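Local coordinates for protein putative L-alanine-DL-glutamate epimerase (Burkholderia xenovorans, PDB 3SN0) that probably acts as a racemase or epimerase of the mandelate racemase/muconate lactonizing enzyme family, binding magnesium and small dicarboxylates such as fumarate and 2-oxoglutarate, at residues 179-184 with 219-224. Residues are numbered along the deposited sequence; the frame is centred on the assembly and turned at random.
Sequences PGFAVP and DLNFNA. With MG (magnesium ion), chain B; FUM (fumaric acid), chain C.
Asn223 takes hold of Gly180 through its side-chain amide: OD1 accepts a hydrogen bond from Gly180 N at 2.8 Å. The N-H lies in the carbonyl plane and meets the oxygen at a C=O...N angle of 150°. The same OD1 sits against the Pro179 ring, 3.4 Å from CD, and the two side chains cross at about a right angle. Gly180 adds a CA-H...O contact to Phe222 O, with 3.5 Å between CA and O. The CA traces come closest here, with Gly180 CA and Asn223 CA 4.3 Å apart. Phe181 and Asn223 bury the most surface, with Phe222 next.

Phe181 reaches the other loop with the far part of its ring. Its CE1 lies 3.8 Å from Phe222 CD2, at an oblique approach. CE2 touches Asn221 CB more loosely. Cys74 and Arg77 of the second subunit pack on Phe181 and Phe222 respectively.

Residues 219-224 follow strand 215-219 of the enolase-type barrel domain, and so stand at the end of the barrel that holds the active site. Asp219 OD2 binds the magnesium ion at 2.2 Å, alongside Glu245 and Glu269. Its OD1 closes an Asx turn with Asn221 N, and a type II' turn runs from Leu220 to Asn223.

Phe181 also borders the fumarate, with OXT at its ring edge, in plane. At the other carboxylate, Asn221 ND2 gives O8 a weak hydrogen bond of 3.3 Å. With Asn221 CG anti to the carbonyl carbon (chi1 -56°), the amide is carried toward the fumarate. Its OD1 accepts a hydrogen bond from Asn165 ND2, which helps fix the amide's rotation.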
# COMPACT_ATOMS: atom_id res chain seq x y z
N PRO A 179 11.67 33.67 2.59
CA PRO A 179 10.61 33.78 1.56
C PRO A 179 9.32 33.05 1.97
O PRO A 179 8.23 33.43 1.53
CB PRO A 179 11.24 33.14 0.34
CG PRO A 179 12.26 32.19 0.90
CD PRO A 179 12.80 32.86 2.12
N GLY A 180 9.43 32.02 2.81
CA GLY A 180 8.24 31.30 3.30
C GLY A 180 7.32 32.16 4.12
O GLY A 180 6.12 31.88 4.24
N PHE A 181 7.88 33.23 4.68
CA PHE A 181 7.13 34.23 5.44
C PHE A 181 7.10 35.57 4.72
O PHE A 181 6.88 36.63 5.35
CB PHE A 181 7.74 34.37 6.84
CG PHE A 181 7.71 33.10 7.68
CD1 PHE A 181 6.63 32.20 7.63
CD2 PHE A 181 8.76 32.81 8.57
CE1 PHE A 181 6.62 31.06 8.42
CE2 PHE A 181 8.76 31.68 9.34
CZ PHE A 181 7.67 30.79 9.28
N ALA A 182 7.29 35.53 3.40
CA ALA A 182 7.15 36.69 2.52
C ALA A 182 8.23 37.78 2.63
O ALA A 182 8.01 38.90 2.16
CB ALA A 182 5.76 37.30 2.68
N VAL A 183 9.39 37.47 3.22
CA VAL A 183 10.54 38.37 3.13
C VAL A 183 11.79 37.64 2.62
O VAL A 183 12.46 36.96 3.38
CB VAL A 183 10.88 39.05 4.47
CG1 VAL A 183 11.99 40.09 4.27
CG2 VAL A 183 9.62 39.68 5.08
N PRO A 184 12.10 37.79 1.34
CA PRO A 184 11.36 38.58 0.35
C PRO A 184 10.11 37.88 -0.16
O PRO A 184 9.92 36.68 0.10
CB PRO A 184 12.36 38.69 -0.78
CG PRO A 184 13.07 37.40 -0.76
CD PRO A 184 13.22 37.06 0.70
N ASP A 219 17.56 25.53 11.11
CA ASP A 219 16.13 25.62 10.88
C ASP A 219 15.87 26.31 9.54
O ASP A 219 16.23 27.46 9.34
CB ASP A 219 15.46 26.39 12.02
CG ASP A 219 13.97 26.14 12.12
OD1 ASP A 219 13.35 25.79 11.09
OD2 ASP A 219 13.42 26.31 13.24
N LEU A 220 15.20 25.59 8.65
CA LEU A 220 14.84 26.09 7.33
C LEU A 220 13.38 26.55 7.26
O LEU A 220 12.94 27.06 6.23
CB LEU A 220 15.13 25.01 6.29
CG LEU A 220 16.56 24.47 6.23
CD1 LEU A 220 16.65 23.33 5.21
CD2 LEU A 220 17.56 25.56 5.91
N ASN A 221 12.65 26.39 8.36
CA ASN A 221 11.23 26.75 8.44
C ASN A 221 10.45 26.28 7.18
O ASN A 221 10.60 25.12 6.76
CB ASN A 221 11.07 28.25 8.74
CG ASN A 221 11.80 28.66 10.00
OD1 ASN A 221 12.95 29.10 9.95
ND2 ASN A 221 11.14 28.52 11.15
N PHE A 222 9.65 27.16 6.59
CA PHE A 222 8.86 26.85 5.41
C PHE A 222 9.53 27.48 4.17
O PHE A 222 8.86 27.84 3.21
CB PHE A 222 7.44 27.45 5.53
CG PHE A 222 6.54 26.82 6.56
CD1 PHE A 222 5.66 25.79 6.20
CD2 PHE A 222 6.49 27.33 7.86
CE1 PHE A 222 4.79 25.24 7.13
CE2 PHE A 222 5.61 26.79 8.80
CZ PHE A 222 4.74 25.76 8.43
N ASN A 223 10.85 27.69 4.20
CA ASN A 223 11.50 28.53 3.16
C ASN A 223 11.88 27.87 1.83
O ASN A 223 12.59 28.48 1.02
CB ASN A 223 12.74 29.20 3.79
CG ASN A 223 12.35 30.25 4.80
OD1 ASN A 223 11.41 31.02 4.57
ND2 ASN A 223 13.04 30.27 5.94
N ALA A 224 11.41 26.65 1.61
CA ALA A 224 11.63 25.95 0.35
C ALA A 224 10.50 24.99 0.04
O ALA A 224 9.60 24.76 0.86
CB ALA A 224 12.96 25.19 0.40
MG MG B . 11.44 25.68 13.93
OXT FUM C . 11.94 33.37 10.26
C FUM C . 11.16 33.47 11.25
O FUM C . 10.29 34.38 11.29
C4 FUM C . 11.26 32.56 12.41
C5 FUM C . 12.15 31.57 12.47
C6 FUM C . 12.22 30.67 13.65
O7 FUM C . 11.49 30.92 14.65
O8 FUM C . 12.99 29.67 13.61
O HOH W 1 10.96 25.32 12.03
O HOH W 2 10.96 27.63 14.01
O HOH W 3 12.08 25.94 16.01